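Local coordinates for PmbA-related protein (PDB 1VL4) that is of unestablished function but belongs to the PmbA/TldD family, peptidase family U62, and may, like others of its family, act as a metallopeptidase, at residues K72-F76 / E90-L95; T317-N321 / T333-F337; K19-F23 / T166-D172; I252-E258 / I341-L346. All blocks are in the same frame, centred on the assembly; numbering follows the deposited sequence. Where two conformers were deposited one is given.

Contact 1 (K72-F76 / E90-L95); sequences KTGTF and EALSNL
Leu95 puts one methyl, CD2, against the backbone of the strand 72-76, lying 3.2 Å from Lys72 O and 3.3 Å from Thr73 C. The branch is carried there by CG standing anti to the carbonyl carbon (chi1 -82°), and it packs on peptide groups more than on side chains. Next along the strand comes Gly74, where helix and strand backbones draw closest: its CA makes a CA-H...O contact with Ala91 O at 3.1 Å. A side chain here would have pointed straight at the helix and run into that carbonyl and Leu95 N, so the glycine is what permits the approach. Phe76 closes the far end. Glu90 lays its aliphatic CG over one face of the ring as a CH-pi contact, 4.0 Å from the centroid and 27° off the normal, while Ala91 CB sits 4.4 Å from Phe76 CB. Between these apolar points, Asn94 ND2 donates to Thr75 O at 3.1 Å, from well above the carbonyl plane; Asp57 of the second subunit takes another bond from the same nitrogen. Water 1 sits between Thr73 O and Asn94 O, within hydrogen-bonding distance of both. Tyr55 of the second subunit bonds Thr75 N, so this place also borders the dimer interface. The whole is a helix laid against the edge strand, within the chain, of a six-stranded antiparallel sheet, in the family's first domain.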
loop_
_atom_site.group_PDB
_atom_site.type_symbol
_atom_site.label_atom_id
_atom_site.label_comp_id
_atom_site.label_asym_id
_atom_site.label_seq_id
_atom_site.Cartn_x
_atom_site.Cartn_y
_atom_site.Cartn_z
ATOM N N LYS A 72 -2.048 -18.904 24.549
ATOM C CA LYS A 72 -2.756 -17.808 23.918
ATOM C C LYS A 72 -1.911 -16.541 24.080
ATOM O O LYS A 72 -1.258 -16.373 25.126
ATOM C CB LYS A 72 -4.094 -17.609 24.591
ATOM C CG LYS A 72 -5.166 -18.561 24.142
ATOM C CD LYS A 72 -6.449 -18.252 24.867
ATOM C CE LYS A 72 -7.232 -19.537 25.146
ATOM N NZ LYS A 72 -8.630 -19.211 25.513
ATOM N N THR A 73 -1.891 -15.692 23.030
ATOM C CA THR A 73 -1.253 -14.353 23.077
ATOM C C THR A 73 -2.228 -13.146 23.071
ATOM O O THR A 73 -3.398 -13.235 22.684
ATOM C CB THR A 73 -0.263 -14.178 22.002
ATOM O OG1 THR A 73 -0.888 -14.316 20.714
ATOM C CG2 THR A 73 0.818 -15.191 22.114
ATOM N N GLY A 74 -1.741 -12.051 23.639
ATOM C CA GLY A 74 -2.447 -10.760 23.694
ATOM C C GLY A 74 -1.366 -9.755 23.330
ATOM O O GLY A 74 -0.233 -9.846 23.828
ATOM N N THR A 75 -1.647 -8.829 22.406
ATOM C CA THR A 75 -0.588 -7.937 21.864
ATOM C C THR A 75 -1.049 -6.465 21.811
ATOM O O THR A 75 -2.155 -6.208 21.306
ATOM C CB THR A 75 -0.172 -8.400 20.443
ATOM O OG1 THR A 75 0.164 -9.789 20.460
ATOM C CG2 THR A 75 1.051 -7.604 19.882
ATOM N N PHE A 76 -0.188 -5.525 22.269
ATOM C CA PHE A 76 -0.436 -4.051 22.185
ATOM C C PHE A 76 0.829 -3.413 21.560
ATOM O O PHE A 76 1.956 -3.832 21.870
ATOM C CB PHE A 76 -0.752 -3.435 23.531
ATOM C CG PHE A 76 -0.964 -1.946 23.479
ATOM C CD1 PHE A 76 -1.926 -1.398 22.618
ATOM C CD2 PHE A 76 -0.156 -1.078 24.213
ATOM C CE1 PHE A 76 -2.156 0.024 22.564
ATOM C CE2 PHE A 76 -0.359 0.317 24.158
ATOM C CZ PHE A 76 -1.379 0.869 23.326
ATOM N N GLU A 90 -3.323 -3.716 28.750
ATOM C CA GLU A 90 -3.949 -3.714 27.431
ATOM C C GLU A 90 -3.669 -5.025 26.705
ATOM O O GLU A 90 -4.573 -5.658 26.164
ATOM C CB GLU A 90 -3.436 -2.517 26.635
ATOM C CG GLU A 90 -4.149 -2.264 25.331
ATOM C CD GLU A 90 -5.591 -1.756 25.466
ATOM O OE1 GLU A 90 -6.118 -1.510 26.570
ATOM O OE2 GLU A 90 -6.220 -1.652 24.416
ATOM N N ALA A 91 -2.421 -5.477 26.731
ATOM C CA ALA A 91 -2.035 -6.744 26.051
ATOM C C ALA A 91 -2.739 -7.910 26.729
ATOM O O ALA A 91 -3.214 -8.831 26.063
ATOM C CB ALA A 91 -0.545 -6.955 26.099
ATOM N N LEU A 92 -2.801 -7.870 28.054
ATOM C CA LEU A 92 -3.428 -8.937 28.818
ATOM C C LEU A 92 -4.915 -9.024 28.428
ATOM O O LEU A 92 -5.482 -10.105 28.162
ATOM C CB LEU A 92 -3.275 -8.623 30.310
ATOM C CG LEU A 92 -3.385 -9.801 31.274
ATOM C CD1 LEU A 92 -2.200 -10.718 31.124
ATOM C CD2 LEU A 92 -3.530 -9.294 32.737
ATOM N N SER A 93 -5.555 -7.861 28.333
ATOM C CA SER A 93 -6.945 -7.861 27.999
ATOM C C SER A 93 -7.201 -8.463 26.606
ATOM O O SER A 93 -8.221 -9.088 26.390
ATOM C CB SER A 93 -7.573 -6.463 28.187
ATOM O OG SER A 93 -8.776 -6.390 27.465
ATOM N N ASN A 94 -6.286 -8.315 25.673
ATOM C CA ASN A 94 -6.435 -8.924 24.374
ATOM C C ASN A 94 -6.238 -10.442 24.306
ATOM O O ASN A 94 -6.397 -11.041 23.230
ATOM C CB ASN A 94 -5.524 -8.240 23.362
ATOM C CG ASN A 94 -5.930 -6.759 23.104
ATOM O OD1 ASN A 94 -7.057 -6.358 23.350
ATOM N ND2 ASN A 94 -4.990 -5.980 22.600
ATOM N N LEU A 95 -5.856 -11.063 25.419
ATOM C CA LEU A 95 -5.783 -12.536 25.461
ATOM C C LEU A 95 -7.120 -13.185 25.123
ATOM O O LEU A 95 -7.143 -14.222 24.516
ATOM C CB LEU A 95 -5.343 -13.049 26.830
ATOM C CG LEU A 95 -3.834 -13.040 27.063
ATOM C CD1 LEU A 95 -3.591 -13.449 28.526
ATOM C CD2 LEU A 95 -3.062 -13.938 26.117
HETATM O O HOH W 1 -6.093 -13.177 21.636
#

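Contact 2 (T317-N321 / T333-F337); sequences TFLHN and TGNGF
Thr333 OG1 accepts the backbone N-H of His320 at 3.0 Å, with an angle of 157° at the hydrogen; it stands between its own backbone N and carbonyl carbon (chi1 56°), where it faces His320 N. The same hydroxyl passes its proton to Asn335 OD1, 2.8 Å away in the carbonyl plane and on a lone pair, so one oxygen links the two segments. Its methyl CG2 comes to the edge of the His320 ring, 4.0 Å from CD2. A valine in place of Thr333 would probably leave His320 N without its acceptor and take one donor from Asn335 OD1. Leu319 crosses that amide at a slant, with CD2 3.6 Å from Asn335 OD1. On the next peptide, His320 O accepts a weak bond from Asn335 N and a stronger one from water 2 at 2.8 Å, the water in turn accepting from Gly334 N. These are two loops of the C-terminal domain that precede and follow helix 322-328 in the chain, and Asn321 is the N-cap of that helix: its OD1 takes the N-H of Thr324, and its CB rests 3.7 Å from Gly336 CA. Farther out, Thr324 OG1 bonds His320 ND1, Lys307 NZ also bonds Asn335 OD1, and Asn335 ND2 is held by Asp284 and Arg342 O.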
loop_
_atom_site.group_PDB
_atom_site.type_symbol
_atom_site.label_atom_id
_atom_site.label_comp_id
_atom_site.label_asym_id
_atom_site.label_seq_id
_atom_site.Cartn_x
_atom_site.Cartn_y
_atom_site.Cartn_z
ATOM N N THR A 317 13.047 -28.554 1.769
ATOM C CA THR A 317 12.341 -28.129 3.001
ATOM C C THR A 317 11.415 -27.010 2.666
ATOM O O THR A 317 11.657 -26.290 1.700
ATOM C CB THR A 317 13.340 -27.596 4.105
ATOM O OG1 THR A 317 12.640 -27.221 5.312
ATOM C CG2 THR A 317 14.135 -26.388 3.600
ATOM N N PHE A 318 10.383 -26.825 3.493
ATOM C CA PHE A 318 9.678 -25.545 3.526
ATOM C C PHE A 318 10.326 -24.649 4.584
ATOM O O PHE A 318 11.158 -25.087 5.373
ATOM C CB PHE A 318 8.191 -25.753 3.822
ATOM C CG PHE A 318 7.498 -26.587 2.809
ATOM C CD1 PHE A 318 7.439 -26.176 1.474
ATOM C CD2 PHE A 318 6.901 -27.800 3.162
ATOM C CE1 PHE A 318 6.804 -26.957 0.518
ATOM C CE2 PHE A 318 6.259 -28.593 2.192
ATOM C CZ PHE A 318 6.208 -28.167 0.887
ATOM N N LEU A 319 9.938 -23.398 4.560
ATOM C CA LEU A 319 10.307 -22.431 5.566
ATOM C C LEU A 319 9.217 -22.375 6.666
ATOM O O LEU A 319 8.029 -22.487 6.392
ATOM C CB LEU A 319 10.505 -21.057 4.909
ATOM C CG LEU A 319 11.584 -21.055 3.794
ATOM C CD1 LEU A 319 11.814 -19.659 3.309
ATOM C CD2 LEU A 319 12.885 -21.659 4.255
ATOM N N HIS A 320 9.665 -22.208 7.902
ATOM C CA HIS A 320 8.835 -22.299 9.082
ATOM C C HIS A 320 8.905 -21.076 10.011
ATOM O O HIS A 320 9.866 -20.297 9.995
ATOM C CB HIS A 320 9.252 -23.521 9.900
ATOM C CG HIS A 320 8.908 -24.827 9.252
ATOM N ND1 HIS A 320 7.678 -25.421 9.393
ATOM C CD2 HIS A 320 9.634 -25.645 8.458
ATOM C CE1 HIS A 320 7.667 -26.565 8.726
ATOM N NE2 HIS A 320 8.843 -26.721 8.149
ATOM N N ASN A 321 7.841 -20.960 10.811
ATOM C CA ASN A 321 7.831 -20.195 12.034
ATOM C C ASN A 321 7.700 -21.183 13.198
ATOM O O ASN A 321 7.696 -22.395 12.980
ATOM C CB ASN A 321 6.762 -19.104 12.004
ATOM C CG ASN A 321 5.341 -19.623 11.808
ATOM O OD1 ASN A 321 5.003 -20.784 12.101
ATOM N ND2 ASN A 321 4.468 -18.715 11.366
ATOM N N THR A 333 13.316 -22.985 11.454
ATOM C CA THR A 333 14.287 -22.655 10.442
ATOM C C THR A 333 14.740 -21.182 10.515
ATOM O O THR A 333 15.651 -20.814 9.790
ATOM C CB THR A 333 13.726 -22.888 9.050
ATOM O OG1 THR A 333 12.519 -22.142 8.889
ATOM C CG2 THR A 333 13.455 -24.395 8.791
ATOM N N GLY A 334 14.089 -20.353 11.341
ATOM C CA GLY A 334 14.442 -18.932 11.428
ATOM C C GLY A 334 13.836 -18.068 10.307
ATOM O O GLY A 334 14.478 -17.152 9.807
ATOM N N ASN A 335 12.585 -18.357 9.953
ATOM C CA ASN A 335 11.871 -17.630 8.891
ATOM C C ASN A 335 10.554 -16.974 9.340
ATOM O O ASN A 335 9.746 -16.548 8.499
ATOM C CB ASN A 335 11.683 -18.592 7.704
ATOM C CG ASN A 335 13.021 -18.995 7.096
ATOM O OD1 ASN A 335 13.585 -20.078 7.391
ATOM N ND2 ASN A 335 13.567 -18.105 6.285
ATOM N N GLY A 336 10.366 -16.842 10.668
ATOM C CA GLY A 336 9.119 -16.339 11.217
ATOM C C GLY A 336 9.220 -14.831 11.291
ATOM O O GLY A 336 9.785 -14.280 12.243
ATOM N N PHE A 337 8.729 -14.173 10.245
ATOM C CA PHE A 337 8.739 -12.712 10.167
ATOM C C PHE A 337 7.308 -12.176 10.220
ATOM O O PHE A 337 6.340 -12.900 9.941
ATOM C CB PHE A 337 9.460 -12.249 8.887
ATOM C CG PHE A 337 10.925 -12.515 8.903
ATOM C CD1 PHE A 337 11.782 -11.627 9.515
ATOM C CD2 PHE A 337 11.472 -13.655 8.297
ATOM C CE1 PHE A 337 13.117 -11.853 9.536
ATOM C CE2 PHE A 337 12.850 -13.913 8.366
ATOM C CZ PHE A 337 13.671 -13.015 8.927
HETATM O O HOH W 2 11.327 -20.686 12.316
#

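Contact 3 (K19-F23 / T166-D172); sequences KDRLF and TNTLGLD
A beta hairpin of the long antiparallel sheet, turning through a type I turn from Asn167 to Gly170, meets the N-terminal helix 15-29 here. Phe23 and Lys19, one helical turn apart, carry the helix side. The Phe23 ring takes Thr168 CG2 over one face as a CH-pi contact, 3.8 Å from the centroid and 16° off the normal, and has Lys19 CG offset over the opposite face. Its tip, CZ, reaches to 3.5 Å from Asn167 C. With CG anti to the backbone N (chi1 170°) and the chain extended beyond it, Lys19 runs at about a right angle to the side chains of Thr166 and Asp172 and brings NZ to Thr166 OG1 in a 3.2 Å hydrogen bond. NZ also forms a salt bridge to Asp172 OD2 at 3.3 Å, reinforced by waters 3 and 4, which each accept from NZ and donate to the carboxylate. Thr166 OG1 itself donates to Leu171 O at 2.6 Å, in the carbonyl plane, across the hairpin. A valine at Thr166 would probably cost Lys19 one partner and Leu171 O one of its two donors. Within the turn, Asn167 OD1 takes the N-H groups of Leu169 and Leu171 from opposite faces of its plane, and the first of these bonds makes an Asx turn within the hairpin.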
loop_
_atom_site.group_PDB
_atom_site.type_symbol
_atom_site.label_atom_id
_atom_site.label_comp_id
_atom_site.label_asym_id
_atom_site.label_seq_id
_atom_site.Cartn_x
_atom_site.Cartn_y
_atom_site.Cartn_z
ATOM N N LYS A 19 11.213 -2.357 29.951
ATOM C CA LYS A 19 11.406 -3.826 29.969
ATOM C C LYS A 19 11.304 -4.449 31.352
ATOM O O LYS A 19 10.568 -5.425 31.559
ATOM C CB LYS A 19 12.768 -4.189 29.322
ATOM C CG LYS A 19 13.217 -5.641 29.487
ATOM C CD LYS A 19 14.690 -5.806 29.144
ATOM C CE LYS A 19 15.163 -7.217 29.412
ATOM N NZ LYS A 19 16.388 -7.590 28.597
ATOM N N ASP A 20 11.999 -3.842 32.312
ATOM C CA ASP A 20 12.046 -4.339 33.669
ATOM C C ASP A 20 10.667 -4.295 34.312
ATOM O O ASP A 20 10.268 -5.257 34.992
ATOM C CB ASP A 20 13.029 -3.509 34.517
ATOM C CG ASP A 20 14.501 -3.778 34.169
ATOM O OD1 ASP A 20 14.822 -4.713 33.388
ATOM O OD2 ASP A 20 15.347 -3.025 34.681
ATOM N N ARG A 21 9.953 -3.184 34.123
ATOM C CA ARG A 21 8.627 -3.056 34.716
ATOM C C ARG A 21 7.733 -4.162 34.155
ATOM O O ARG A 21 7.032 -4.840 34.894
ATOM C CB ARG A 21 7.976 -1.696 34.388
ATOM C CG ARG A 21 8.490 -0.418 35.119
ATOM C CD ARG A 21 7.914 -0.205 36.549
ATOM N NE ARG A 21 6.439 -0.234 36.713
ATOM C CZ ARG A 21 5.702 -1.306 37.051
ATOM N NH1 ARG A 21 6.261 -2.508 37.219
ATOM N NH2 ARG A 21 4.380 -1.182 37.204
ATOM N N LEU A 22 7.759 -4.303 32.825
ATOM C CA LEU A 22 6.951 -5.309 32.130
ATOM C C LEU A 22 7.262 -6.744 32.553
ATOM O O LEU A 22 6.332 -7.528 32.783
ATOM C CB LEU A 22 7.141 -5.188 30.617
ATOM C CG LEU A 22 6.384 -4.057 29.885
ATOM C CD1 LEU A 22 6.729 -4.168 28.412
ATOM C CD2 LEU A 22 4.884 -4.147 30.095
ATOM N N PHE A 23 8.556 -7.100 32.649
ATOM C CA PHE A 23 8.927 -8.432 33.141
ATOM C C PHE A 23 8.461 -8.700 34.578
ATOM O O PHE A 23 8.016 -9.790 34.911
ATOM C CB PHE A 23 10.438 -8.638 33.062
ATOM C CG PHE A 23 10.969 -8.890 31.682
ATOM C CD1 PHE A 23 10.271 -8.513 30.515
ATOM C CD2 PHE A 23 12.192 -9.516 31.538
ATOM C CE1 PHE A 23 10.834 -8.761 29.253
ATOM C CE2 PHE A 23 12.739 -9.760 30.311
ATOM C CZ PHE A 23 12.081 -9.396 29.166
ATOM N N THR A 166 13.236 -9.259 23.252
ATOM C CA THR A 166 13.575 -9.900 24.522
ATOM C C THR A 166 12.304 -10.426 25.171
ATOM O O THR A 166 11.224 -9.886 24.938
ATOM C CB THR A 166 14.378 -8.919 25.420
ATOM O OG1 THR A 166 14.783 -9.567 26.634
ATOM C CG2 THR A 166 13.540 -7.671 25.749
ATOM N N ASN A 167 12.436 -11.506 25.945
ATOM C CA ASN A 167 11.325 -12.109 26.635
ATOM C C ASN A 167 11.735 -12.724 27.987
ATOM O O ASN A 167 12.951 -12.825 28.288
ATOM C CB ASN A 167 10.600 -13.099 25.719
ATOM C CG ASN A 167 11.370 -14.339 25.439
ATOM O OD1 ASN A 167 12.103 -14.803 26.277
ATOM N ND2 ASN A 167 11.127 -14.954 24.257
ATOM N N THR A 168 10.727 -13.118 28.750
ATOM C CA THR A 168 10.900 -13.660 30.114
ATOM C C THR A 168 11.446 -15.118 30.090
ATOM O O THR A 168 11.702 -15.708 31.141
ATOM C CB THR A 168 9.588 -13.567 30.873
ATOM O OG1 THR A 168 8.525 -14.120 30.073
ATOM C CG2 THR A 168 9.271 -12.084 31.160
ATOM N N LEU A 169 11.620 -15.692 28.902
ATOM C CA LEU A 169 12.308 -16.991 28.737
ATOM C C LEU A 169 13.803 -16.832 28.474
ATOM O O LEU A 169 14.507 -17.778 28.051
ATOM C CB LEU A 169 11.650 -17.821 27.620
ATOM C CG LEU A 169 10.218 -18.261 27.842
ATOM C CD1 LEU A 169 9.244 -17.101 27.540
ATOM C CD2 LEU A 169 9.991 -19.493 26.924
ATOM N N GLY A 170 14.311 -15.636 28.720
ATOM C CA GLY A 170 15.723 -15.395 28.564
ATOM C C GLY A 170 16.170 -14.902 27.214
ATOM O O GLY A 170 17.343 -14.621 27.049
ATOM N N LEU A 171 15.267 -14.778 26.240
ATOM C CA LEU A 171 15.663 -14.216 24.952
ATOM C C LEU A 171 16.063 -12.787 25.167
ATOM O O LEU A 171 15.395 -11.999 25.895
ATOM C CB LEU A 171 14.501 -14.219 23.944
ATOM C CG LEU A 171 14.781 -13.821 22.493
ATOM C CD1 LEU A 171 15.664 -14.875 21.834
ATOM C CD2 LEU A 171 13.457 -13.615 21.694
ATOM N N ASP A 172 17.162 -12.436 24.539
ATOM C CA ASP A 172 17.648 -11.069 24.527
ATOM C C ASP A 172 18.629 -10.840 23.345
ATOM O O ASP A 172 19.823 -11.147 23.420
ATOM C CB ASP A 172 18.311 -10.727 25.845
ATOM C CG ASP A 172 18.544 -9.209 25.988
ATOM O OD1 ASP A 172 18.194 -8.456 25.044
ATOM O OD2 ASP A 172 19.006 -8.780 27.053
HETATM O O HOH W 3 17.026 -10.192 29.201
HETATM O O HOH W 4 16.662 -6.112 25.901
#

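Contact 4 (I252-E258 / I341-L346); sequences IPMISAE and IRPVNL
Ile252 holds CG2 anti to its backbone N and CG1 anti to its carbonyl carbon (chi1 -74°), which sets both branches against Pro343: CG2 lies 3.7 Å from Pro343 CD, and CG1 packs on the ring at CG. This is helix-to-loop packing in the core of the C-terminal domain, where the short turns of 252-258 lie on the loop leading into strand 345-348 of a mixed sheet. Leu346, at the start of that strand, takes Ile252 CG1 on CD2 at 4.0 Å and Ile255 CD1 on its other methyl, CD1. At the far end Ile341, the residue with most surface buried, sends CD1 into the corner between Ser256 OG and Glu258 CB, 3.7 Å from the latter. Ser256 is the N-cap of helix 257-261. Its OG takes a weak capping bond from Glu258 N as well as the N-H of Asn259, so the methyl of Ile341 lies over a helix start. No direct hydrogen bond crosses between the segments; water does that work. Water 6 bonds Ser256 OG at 2.7 Å and accepts from Ile341 N, while water 5 donates to Ile252 O and to Ile341 O, each at 2.8 Å.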
loop_
_atom_site.group_PDB
_atom_site.type_symbol
_atom_site.label_atom_id
_atom_site.label_comp_id
_atom_site.label_asym_id
_atom_site.label_seq_id
_atom_site.Cartn_x
_atom_site.Cartn_y
_atom_site.Cartn_z
ATOM N N ILE A 252 8.076 -17.187 -3.177
ATOM C CA ILE A 252 8.191 -16.998 -1.724
ATOM C C ILE A 252 6.940 -17.512 -0.951
ATOM O O ILE A 252 7.091 -18.326 -0.036
ATOM C CB ILE A 252 8.584 -15.549 -1.393
ATOM C CG1 ILE A 252 10.068 -15.319 -1.733
ATOM C CG2 ILE A 252 8.262 -15.228 0.084
ATOM C CD1 ILE A 252 10.545 -13.826 -1.601
ATOM N N PRO A 253 5.716 -17.110 -1.362
ATOM C CA PRO A 253 4.535 -17.722 -0.716
ATOM C C PRO A 253 4.439 -19.256 -0.838
ATOM O O PRO A 253 3.938 -19.924 0.072
ATOM C CB PRO A 253 3.349 -17.030 -1.406
ATOM C CG PRO A 253 3.899 -15.792 -2.069
ATOM C CD PRO A 253 5.341 -16.094 -2.366
ATOM N N MET A 254 4.957 -19.830 -1.933
ATOM C CA MET A 254 4.913 -21.292 -2.158
ATOM C C MET A 254 5.692 -22.099 -1.136
ATOM O O MET A 254 5.336 -23.239 -0.810
ATOM C CB MET A 254 5.478 -21.653 -3.542
ATOM C CG MET A 254 4.907 -20.813 -4.650
ATOM S SD MET A 254 5.444 -21.410 -6.243
ATOM C CE MET A 254 4.434 -20.363 -7.283
ATOM N N ILE A 255 6.777 -21.508 -0.650
ATOM C CA ILE A 255 7.667 -22.219 0.254
ATOM C C ILE A 255 7.360 -21.941 1.733
ATOM O O ILE A 255 7.943 -22.577 2.594
ATOM C CB ILE A 255 9.170 -22.000 -0.087
ATOM C CG1 ILE A 255 9.589 -20.547 0.013
ATOM C CG2 ILE A 255 9.486 -22.696 -1.402
ATOM C CD1 ILE A 255 11.108 -20.322 -0.220
ATOM N N SER A 256 6.405 -21.053 2.024
ATOM C CA SER A 256 5.831 -20.984 3.403
ATOM C C SER A 256 5.115 -22.263 3.886
ATOM O O SER A 256 4.088 -22.700 3.308
ATOM C CB SER A 256 4.897 -19.791 3.521
ATOM O OG SER A 256 4.189 -19.853 4.725
ATOM N N ALA A 257 5.622 -22.878 4.962
ATOM C CA ALA A 257 4.923 -24.042 5.557
ATOM C C ALA A 257 3.481 -23.755 5.949
ATOM O O ALA A 257 2.636 -24.671 5.999
ATOM C CB ALA A 257 5.664 -24.578 6.774
ATOM N N GLU A 258 3.214 -22.498 6.279
ATOM C CA GLU A 258 1.872 -22.038 6.647
ATOM C C GLU A 258 0.950 -22.080 5.428
ATOM O O GLU A 258 -0.164 -22.606 5.511
ATOM C CB GLU A 258 1.973 -20.622 7.189
ATOM C CG GLU A 258 0.672 -20.009 7.610
ATOM C CD GLU A 258 0.823 -18.618 8.217
ATOM O OE1 GLU A 258 1.972 -18.184 8.575
ATOM O OE2 GLU A 258 -0.257 -17.963 8.346
ATOM N N ILE A 341 5.845 -16.025 6.825
ATOM C CA ILE A 341 7.078 -16.779 6.692
ATOM C C ILE A 341 7.770 -16.351 5.394
ATOM O O ILE A 341 7.170 -16.366 4.316
ATOM C CB ILE A 341 6.781 -18.293 6.688
ATOM C CG1 ILE A 341 6.192 -18.697 8.054
ATOM C CG2 ILE A 341 8.006 -19.068 6.346
ATOM C CD1 ILE A 341 5.495 -20.022 8.067
ATOM N N ARG A 342 9.026 -15.948 5.493
ATOM C CA ARG A 342 9.786 -15.648 4.302
ATOM C C ARG A 342 11.278 -15.955 4.440
ATOM O O ARG A 342 11.799 -16.032 5.527
ATOM C CB ARG A 342 9.574 -14.189 3.845
ATOM C CG ARG A 342 10.219 -13.157 4.727
ATOM C CD ARG A 342 10.206 -11.726 4.118
ATOM N NE ARG A 342 10.490 -10.696 5.130
ATOM C CZ ARG A 342 11.689 -10.408 5.638
ATOM N NH1 ARG A 342 12.803 -11.064 5.252
ATOM N NH2 ARG A 342 11.770 -9.452 6.559
ATOM N N PRO A 343 11.948 -16.133 3.297
ATOM C CA PRO A 343 13.392 -16.238 3.260
ATOM C C PRO A 343 14.016 -14.907 3.624
ATOM O O PRO A 343 13.341 -13.874 3.589
ATOM C CB PRO A 343 13.704 -16.584 1.774
ATOM C CG PRO A 343 12.550 -16.214 1.023
ATOM C CD PRO A 343 11.357 -16.135 1.941
ATOM N N VAL A 344 15.293 -14.932 3.962
ATOM C CA VAL A 344 16.006 -13.698 4.262
ATOM C C VAL A 344 16.546 -13.191 2.909
ATOM O O VAL A 344 16.108 -12.175 2.415
ATOM C CB VAL A 344 17.114 -13.922 5.335
ATOM C CG1 VAL A 344 17.881 -12.663 5.577
ATOM C CG2 VAL A 344 16.477 -14.426 6.681
ATOM N N ASN A 345 17.501 -13.911 2.340
ATOM C CA ASN A 345 17.928 -13.681 0.965
ATOM C C ASN A 345 17.646 -14.951 0.190
ATOM O O ASN A 345 18.198 -15.996 0.502
ATOM C CB ASN A 345 19.401 -13.377 0.885
ATOM C CG ASN A 345 19.791 -12.079 1.621
ATOM O OD1 ASN A 345 19.614 -10.992 1.089
ATOM N ND2 ASN A 345 20.380 -12.223 2.845
ATOM N N LEU A 346 16.766 -14.878 -0.785
ATOM C CA LEU A 346 16.463 -16.068 -1.565
ATOM C C LEU A 346 17.324 -16.030 -2.826
ATOM O O LEU A 346 17.036 -15.250 -3.713
ATOM C CB LEU A 346 14.986 -16.131 -1.942
ATOM C CG LEU A 346 14.551 -17.445 -2.640
ATOM C CD1 LEU A 346 14.641 -18.599 -1.680
ATOM C CD2 LEU A 346 13.194 -17.314 -3.209
HETATM O O HOH W 5 8.248 -18.253 2.529
HETATM O O HOH W 6 3.282 -17.519 5.671
#

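Overall arrangement
Contacts 2 and 4 form one buried unit in the C-terminal domain, their centres about 7 Å apart: Leu319 O meets Ala257 N at 2.8 Å, in a probable hydrogen bond, and both segments of contact 2 lie between those of contact 4 in sequence. The two differ in chemistry, contact 2 relying on a threonine and backbone bonds, contact 4 on aliphatic side chains with waters between. Contacts 1 and 3 are only partly buried, both at helices laid against the same antiparallel sheet, about 16 Å apart between centres. Contact 3 adds a solvated salt bridge, whereas contact 1 packs largely on backbone, with one CH-pi contact and one amide bond, and is, of the four, the one that the second subunit touches.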